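Local coordinates for DUF309 domain-containing protein (Thermus thermophilus, PDB 2CWY), which is of unknown function but belongs to the DUF309 family and folds as a small, all-helical single-chain protein, at residues Pro57-Arg60 against Asn61-Lys64; Ala67-Glu70 against Gly71-Cys74; Met77-Trp81 against Arg82-Gln86. All coordinates share one frame; numbering follows the deposited sequence.

Interaction 1 of 3, residues Pro57-Arg60 against Asn61-Lys64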
loop_
_atom_site.group_PDB
_atom_site.type_symbol
_atom_site.label_atom_id
_atom_site.label_comp_id
_atom_site.label_asym_id
_atom_site.label_seq_id
_atom_site.Cartn_x
_atom_site.Cartn_y
_atom_site.Cartn_z
ATOM N N PRO A 57 -12.378 -9.821 5.894
ATOM C CA PRO A 57 -11.258 -10.415 5.146
ATOM C C PRO A 57 -10.303 -9.422 4.489
ATOM O O PRO A 57 -10.741 -8.459 3.850
ATOM C CB PRO A 57 -11.961 -11.274 4.096
ATOM C CG PRO A 57 -13.258 -11.618 4.743
ATOM C CD PRO A 57 -13.666 -10.329 5.393
ATOM N N GLY A 58 -9.007 -9.682 4.636
ATOM C CA GLY A 58 -7.992 -8.833 4.038
ATOM C C GLY A 58 -7.132 -9.529 2.993
ATOM O O GLY A 58 -6.408 -8.876 2.238
ATOM N N LEU A 59 -7.202 -10.858 2.929
ATOM C CA LEU A 59 -6.379 -11.600 1.976
ATOM C C LEU A 59 -6.660 -11.326 0.511
ATOM O O LEU A 59 -5.752 -11.433 -0.308
ATOM C CB LEU A 59 -6.473 -13.108 2.234
ATOM C CG LEU A 59 -5.353 -13.706 3.086
ATOM C CD1 LEU A 59 -4.034 -13.590 2.349
ATOM C CD2 LEU A 59 -5.285 -12.998 4.418
ATOM N N ARG A 60 -7.901 -10.995 0.169
ATOM C CA ARG A 60 -8.218 -10.702 -1.230
ATOM C C ARG A 60 -7.436 -9.446 -1.646
ATOM O O ARG A 60 -6.824 -9.402 -2.720
ATOM C CB ARG A 60 -9.729 -10.496 -1.406
ATOM C CG ARG A 60 -10.164 -10.320 -2.858
ATOM C CD ARG A 60 -11.692 -10.316 -2.997
ATOM N NE ARG A 60 -12.110 -10.347 -4.400
ATOM C CZ ARG A 60 -13.378 -10.356 -4.805
ATOM N NH1 ARG A 60 -14.364 -10.335 -3.914
ATOM N NH2 ARG A 60 -13.664 -10.383 -6.105
ATOM N N ASN A 61 -7.453 -8.434 -0.782
ATOM C CA ASN A 61 -6.715 -7.204 -1.032
ATOM C C ASN A 61 -5.202 -7.476 -1.060
ATOM O O ASN A 61 -4.499 -6.962 -1.928
ATOM C CB ASN A 61 -7.066 -6.155 0.034
ATOM C CG ASN A 61 -8.387 -5.443 -0.252
ATOM O OD1 ASN A 61 -8.946 -4.759 0.614
ATOM N ND2 ASN A 61 -8.882 -5.592 -1.469
ATOM N N LEU A 62 -4.694 -8.293 -0.132
ATOM C CA LEU A 62 -3.260 -8.608 -0.130
ATOM C C LEU A 62 -2.873 -9.281 -1.450
ATOM O O LEU A 62 -1.845 -8.946 -2.044
ATOM C CB LEU A 62 -2.889 -9.537 1.033
ATOM C CG LEU A 62 -1.446 -10.049 1.009
ATOM C CD1 LEU A 62 -0.481 -8.881 1.070
ATOM C CD2 LEU A 62 -1.214 -11.000 2.168
ATOM N N ARG A 63 -3.704 -10.223 -1.908
ATOM C CA ARG A 63 -3.450 -10.932 -3.164
ATOM C C ARG A 63 -3.396 -9.954 -4.345
ATOM O O ARG A 63 -2.504 -10.041 -5.203
ATOM C CB ARG A 63 -4.542 -11.990 -3.431
ATOM C CG ARG A 63 -4.631 -12.422 -4.902
ATOM C CD ARG A 63 -5.540 -13.636 -5.125
ATOM N NE ARG A 63 -6.842 -13.531 -4.467
ATOM C CZ ARG A 63 -7.752 -12.589 -4.716
ATOM N NH1 ARG A 63 -7.520 -11.642 -5.618
ATOM N NH2 ARG A 63 -8.915 -12.612 -4.071
ATOM N N LYS A 64 -4.346 -9.025 -4.396
ATOM C CA LYS A 64 -4.360 -8.042 -5.484
ATOM C C LYS A 64 -3.130 -7.140 -5.398
ATOM O O LYS A 64 -2.535 -6.779 -6.421
ATOM C CB LYS A 64 -5.639 -7.215 -5.415
ATOM C CG LYS A 64 -6.880 -8.053 -5.694
ATOM C CD LYS A 64 -8.144 -7.333 -5.274
ATOM C CE LYS A 64 -8.403 -6.115 -6.114
ATOM N NZ LYS A 64 -9.694 -5.472 -5.699
HETATM O O HOH W 1 -9.656 -8.195 1.115
HETATM O O HOH W 2 -10.370 -9.904 -6.357
#
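R63 N donates to L59 O at 2.9 Å and L62 N to G58 O at 3.0 Å. K64 N reaches R60 O in the same i to i+4 spacing, with an N-H...O angle of 159°. Together these three bonds mark the first turn of helix 59-69. A water extends the pattern backward, donating to P57 O and accepting from N61 N at 2.9 Å, so it bridges the two where the turn opens into the preceding loop. A second water accepts from R60 NE at 2.7 Å, in the plane of that guanidinium, and more weakly from R63 NH1. R60 is extended, whereas R63 bends at chi3 (48°), which folds its guanidinium back over R60; its exact placement against the R60 chain is doubtful, because the two come too close in the model. K64 runs its CG past R60 O at 3.3 Å. On the apolar flank L59 and L62 lie side by side, CD1 of L59 against CD2 of L62 at 3.8 Å. L62 continues inward to L45 of helix 33-53 and L85 of helix 81-92, while N61 packs on A47 and A48.

Interaction 2 of 3, residues Ala67-Glu70 against Gly71-Cys74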
loop_
_atom_site.group_PDB
_atom_site.type_symbol
_atom_site.label_atom_id
_atom_site.label_comp_id
_atom_site.label_asym_id
_atom_site.label_seq_id
_atom_site.Cartn_x
_atom_site.Cartn_y
_atom_site.Cartn_z
ATOM N N ALA A 67 -0.149 -8.939 -6.737
ATOM C CA ALA A 67 -0.220 -9.012 -8.191
ATOM C C ALA A 67 0.318 -7.729 -8.828
ATOM O O ALA A 67 0.992 -7.762 -9.860
ATOM C CB ALA A 67 -1.660 -9.248 -8.627
ATOM N N ARG A 68 0.024 -6.596 -8.207
ATOM C CA ARG A 68 0.478 -5.314 -8.726
ATOM C C ARG A 68 1.963 -5.059 -8.465
ATOM O O ARG A 68 2.658 -4.469 -9.303
ATOM C CB ARG A 68 -0.314 -4.173 -8.080
ATOM C CG ARG A 68 -1.832 -4.287 -8.149
ATOM C CD ARG A 68 -2.407 -3.771 -9.450
ATOM N NE ARG A 68 -3.871 -3.793 -9.419
ATOM C CZ ARG A 68 -4.602 -4.903 -9.471
ATOM N NH1 ARG A 68 -4.008 -6.086 -9.561
ATOM N NH2 ARG A 68 -5.926 -4.829 -9.427
ATOM N N LEU A 69 2.444 -5.480 -7.297
ATOM C CA LEU A 69 3.835 -5.230 -6.902
ATOM C C LEU A 69 4.835 -6.202 -7.503
ATOM O O LEU A 69 6.030 -5.911 -7.604
ATOM C CB LEU A 69 3.945 -5.254 -5.372
ATOM C CG LEU A 69 3.074 -4.203 -4.667
ATOM C CD1 LEU A 69 2.947 -4.527 -3.196
ATOM C CD2 LEU A 69 3.681 -2.807 -4.878
ATOM N N GLU A 70 4.333 -7.355 -7.913
ATOM C CA GLU A 70 5.175 -8.385 -8.496
ATOM C C GLU A 70 6.000 -7.897 -9.673
ATOM O O GLU A 70 5.452 -7.407 -10.657
ATOM C CB GLU A 70 4.318 -9.562 -8.956
ATOM C CG GLU A 70 5.131 -10.693 -9.571
ATOM C CD GLU A 70 5.996 -11.410 -8.548
ATOM O OE1 GLU A 70 6.757 -10.734 -7.818
ATOM O OE2 GLU A 70 5.913 -12.656 -8.477
ATOM N N GLY A 71 7.320 -8.033 -9.561
ATOM C CA GLY A 71 8.197 -7.644 -10.650
ATOM C C GLY A 71 8.645 -6.197 -10.681
ATOM O O GLY A 71 9.420 -5.807 -11.558
ATOM N N LEU A 72 8.163 -5.385 -9.746
ATOM C CA LEU A 72 8.569 -3.985 -9.720
ATOM C C LEU A 72 9.960 -3.854 -9.118
ATOM O O LEU A 72 10.385 -4.689 -8.309
ATOM C CB LEU A 72 7.607 -3.149 -8.867
ATOM C CG LEU A 72 6.190 -2.863 -9.369
ATOM C CD1 LEU A 72 5.460 -2.029 -8.314
ATOM C CD2 LEU A 72 6.239 -2.114 -10.717
ATOM N N PRO A 73 10.707 -2.818 -9.524
ATOM C CA PRO A 73 12.033 -2.677 -8.925
ATOM C C PRO A 73 11.799 -2.137 -7.510
ATOM O O PRO A 73 10.724 -1.602 -7.230
ATOM C CB PRO A 73 12.718 -1.660 -9.837
ATOM C CG PRO A 73 11.585 -0.862 -10.390
ATOM C CD PRO A 73 10.535 -1.897 -10.661
ATOM N N CYS A 74 12.775 -2.302 -6.619
ATOM C CA CYS A 74 12.646 -1.791 -5.250
ATOM C C CYS A 74 13.993 -1.222 -4.811
ATOM O O CYS A 74 15.025 -1.866 -4.972
ATOM C CB CYS A 74 12.215 -2.905 -4.279
ATOM S SG CYS A 74 11.835 -2.346 -2.572
#
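L69 O accepts from L72 N at 3.1 Å, closing a type II beta turn over L69-L72 as helix 59-69 ends. The N-H...O angle of this bond is 164°. E70 is the first residue to leave helical backbone geometry, and G71 follows with a positive phi of 87°. A side chain on G71 would collide with E70 O, because a CB built there would lie only 2.5 Å from that oxygen; the absence of one lets the chain reverse. This turn hands the chain from the helix to the loop that leads toward helix 81-92. E70 bends at chi2, which brings its carboxylate back beside the turn, with OE1 of E70 3.3 Å from G71 N. L72 carries the apolar side of the contact. Its CB passes L69 O at 3.4 Å, and its CD1 reaches both R68 O, at 3.8 Å, and CD2 of L69, at 3.9 Å. The two leucine side chains meet at a slant, L69 CD2 against L72 CD1, and both residues are buried. Beyond the turn, L69 packs on L38 of helix 33-53, L72 lies against E34 and R37 of the same helix, and both leucines touch W81. R68 is tied to that helix through its NE, bonded to Q40 OE1, and its carbonyl O, which accepts from R37 NE.

Interaction 3 of 3, residues Met77-Trp81 against Arg82-Gln86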
loop_
_atom_site.group_PDB
_atom_site.type_symbol
_atom_site.label_atom_id
_atom_site.label_comp_id
_atom_site.label_asym_id
_atom_site.label_seq_id
_atom_site.Cartn_x
_atom_site.Cartn_y
_atom_site.Cartn_z
HETATM N N MSE A 77 9.900 5.049 -6.483
HETATM C CA MSE A 77 9.283 6.304 -6.051
HETATM C C MSE A 77 9.791 6.740 -4.680
HETATM O O MSE A 77 9.144 7.535 -4.007
HETATM C CB MSE A 77 7.754 6.170 -6.000
HETATM C CG MSE A 77 7.091 5.844 -7.319
HETATM SE SE MSE A 77 5.168 6.165 -7.216
HETATM C CE MSE A 77 5.195 8.090 -7.390
ATOM N N GLY A 78 10.943 6.211 -4.272
ATOM C CA GLY A 78 11.521 6.557 -2.983
ATOM C C GLY A 78 10.983 5.725 -1.832
ATOM O O GLY A 78 11.210 6.052 -0.662
ATOM N N LEU A 79 10.289 4.638 -2.162
ATOM C CA LEU A 79 9.696 3.749 -1.164
ATOM C C LEU A 79 10.230 2.309 -1.182
ATOM O O LEU A 79 10.317 1.681 -2.236
ATOM C CB LEU A 79 8.170 3.686 -1.362
ATOM C CG LEU A 79 7.434 2.676 -0.470
ATOM C CD1 LEU A 79 7.504 3.131 0.984
ATOM C CD2 LEU A 79 5.990 2.544 -0.933
ATOM N N ASP A 80 10.588 1.793 -0.012
ATOM C CA ASP A 80 11.033 0.404 0.095
ATOM C C ASP A 80 9.744 -0.401 0.297
ATOM O O ASP A 80 9.394 -0.771 1.421
ATOM C CB ASP A 80 11.953 0.233 1.306
ATOM C CG ASP A 80 12.434 -1.201 1.485
ATOM O OD1 ASP A 80 11.970 -2.098 0.743
ATOM O OD2 ASP A 80 13.279 -1.425 2.381
ATOM N N TRP A 81 9.034 -0.675 -0.793
ATOM C CA TRP A 81 7.771 -1.395 -0.687
ATOM C C TRP A 81 7.889 -2.846 -0.231
ATOM O O TRP A 81 6.934 -3.404 0.315
ATOM C CB TRP A 81 6.993 -1.315 -2.006
ATOM C CG TRP A 81 7.679 -1.917 -3.168
ATOM C CD1 TRP A 81 8.456 -1.273 -4.097
ATOM C CD2 TRP A 81 7.674 -3.292 -3.530
ATOM N NE1 TRP A 81 8.934 -2.173 -5.018
ATOM C CE2 TRP A 81 8.471 -3.422 -4.693
ATOM C CE3 TRP A 81 7.075 -4.435 -2.985
ATOM C CZ2 TRP A 81 8.685 -4.654 -5.323
ATOM C CZ3 TRP A 81 7.284 -5.659 -3.606
ATOM C CH2 TRP A 81 8.086 -5.760 -4.767
ATOM N N ARG A 82 9.042 -3.473 -0.469
ATOM C CA ARG A 82 9.233 -4.852 -0.018
ATOM C C ARG A 82 9.049 -4.924 1.493
ATOM O O ARG A 82 8.453 -5.868 2.005
ATOM C CB ARG A 82 10.631 -5.353 -0.393
ATOM C CG ARG A 82 10.801 -5.662 -1.858
ATOM C CD ARG A 82 10.095 -6.955 -2.221
ATOM N NE ARG A 82 10.515 -7.439 -3.534
ATOM C CZ ARG A 82 9.943 -8.455 -4.173
ATOM N NH1 ARG A 82 8.922 -9.102 -3.622
ATOM N NH2 ARG A 82 10.387 -8.812 -5.370
ATOM N N SER A 83 9.553 -3.920 2.206
ATOM C CA SER A 83 9.422 -3.876 3.663
ATOM C C SER A 83 7.971 -3.672 4.084
ATOM O O SER A 83 7.483 -4.314 5.025
ATOM C CB SER A 83 10.282 -2.743 4.237
ATOM O OG SER A 83 10.039 -2.575 5.622
ATOM N N LEU A 84 7.283 -2.771 3.386
ATOM C CA LEU A 84 5.886 -2.483 3.688
ATOM C C LEU A 84 5.022 -3.718 3.442
ATOM O O LEU A 84 4.126 -4.025 4.215
ATOM C CB LEU A 84 5.390 -1.325 2.820
ATOM C CG LEU A 84 4.011 -0.758 3.144
ATOM C CD1 LEU A 84 3.945 -0.334 4.614
ATOM C CD2 LEU A 84 3.752 0.448 2.227
ATOM N N LEU A 85 5.289 -4.415 2.345
ATOM C CA LEU A 85 4.541 -5.627 2.014
ATOM C C LEU A 85 4.836 -6.690 3.073
ATOM O O LEU A 85 3.939 -7.430 3.484
ATOM C CB LEU A 85 4.950 -6.124 0.627
ATOM C CG LEU A 85 4.458 -7.502 0.171
ATOM C CD1 LEU A 85 2.954 -7.528 0.051
ATOM C CD2 LEU A 85 5.089 -7.818 -1.178
ATOM N N GLN A 86 6.092 -6.769 3.508
ATOM C CA GLN A 86 6.482 -7.730 4.547
ATOM C C GLN A 86 5.696 -7.450 5.824
ATOM O O GLN A 86 5.180 -8.375 6.455
ATOM C CB GLN A 86 7.979 -7.621 4.840
ATOM C CG GLN A 86 8.475 -8.505 5.992
ATOM C CD GLN A 86 9.979 -8.419 6.159
ATOM O OE1 GLN A 86 10.510 -7.394 6.591
ATOM N NE2 GLN A 86 10.675 -9.482 5.796
#
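R82 lies over one face of the W81 indole, its CG 3.9 Å from the centroid of the six-membered ring and 9° off the ring normal, a CH-pi contact. The pair sits at the N-terminus of helix 81-92, where D80 is the N-cap. Farther out, the guanidinium turns one of its own faces to W81 CH2, with NE of R82 3.2 Å from that carbon and the two planes 31° apart. At the indole edge, near the ring plane, L85 CD2 meets CZ3 of W81 at 3.9 Å. W81 has chi1 61°, placing CG between its backbone N and carbonyl carbon, and this swings the ring alongside R82. Its NE1 bonds to P73 O, while L38 and L69 also pack against the ring. Replacing W81 by an alanine would probably leave the R82 chain without the face it lies on and P73 O without its indole donor. In the cap, D80 OD1 accepts from S83 N at 3.4 Å, a weak bond yet straighter than the weak one from S83 N to D80 O. With CG of D80 anti to the backbone N, the carboxylate reaches forward to the first turn. L79 and L84 touch loosely through their CD2 atoms, and W81 O accepts from L85 N at 2.8 Å.

Along the chain the three contacts come in series, each closing before the next opens, so none nests or crosses. Interaction 1 starts helix 59-69 and interaction 2 ends it, their centres about 16 Å apart with no touch beyond sequence adjacency. The loop after interaction 2 leads to interaction 3, which begins helix 81-92. Here the loop folds back on the next helix: the centres are about 10 Å apart, and L72 O lies 3.4 Å from W81 CZ2, while C74 SG packs near D80 OD1. Interactions 1 and 3, their centres about 17 Å apart, meet through L62 CD1 and L85 CD1 at 3.8 Å, joining the two successive helices, with helix 33-53 beside all three contacts.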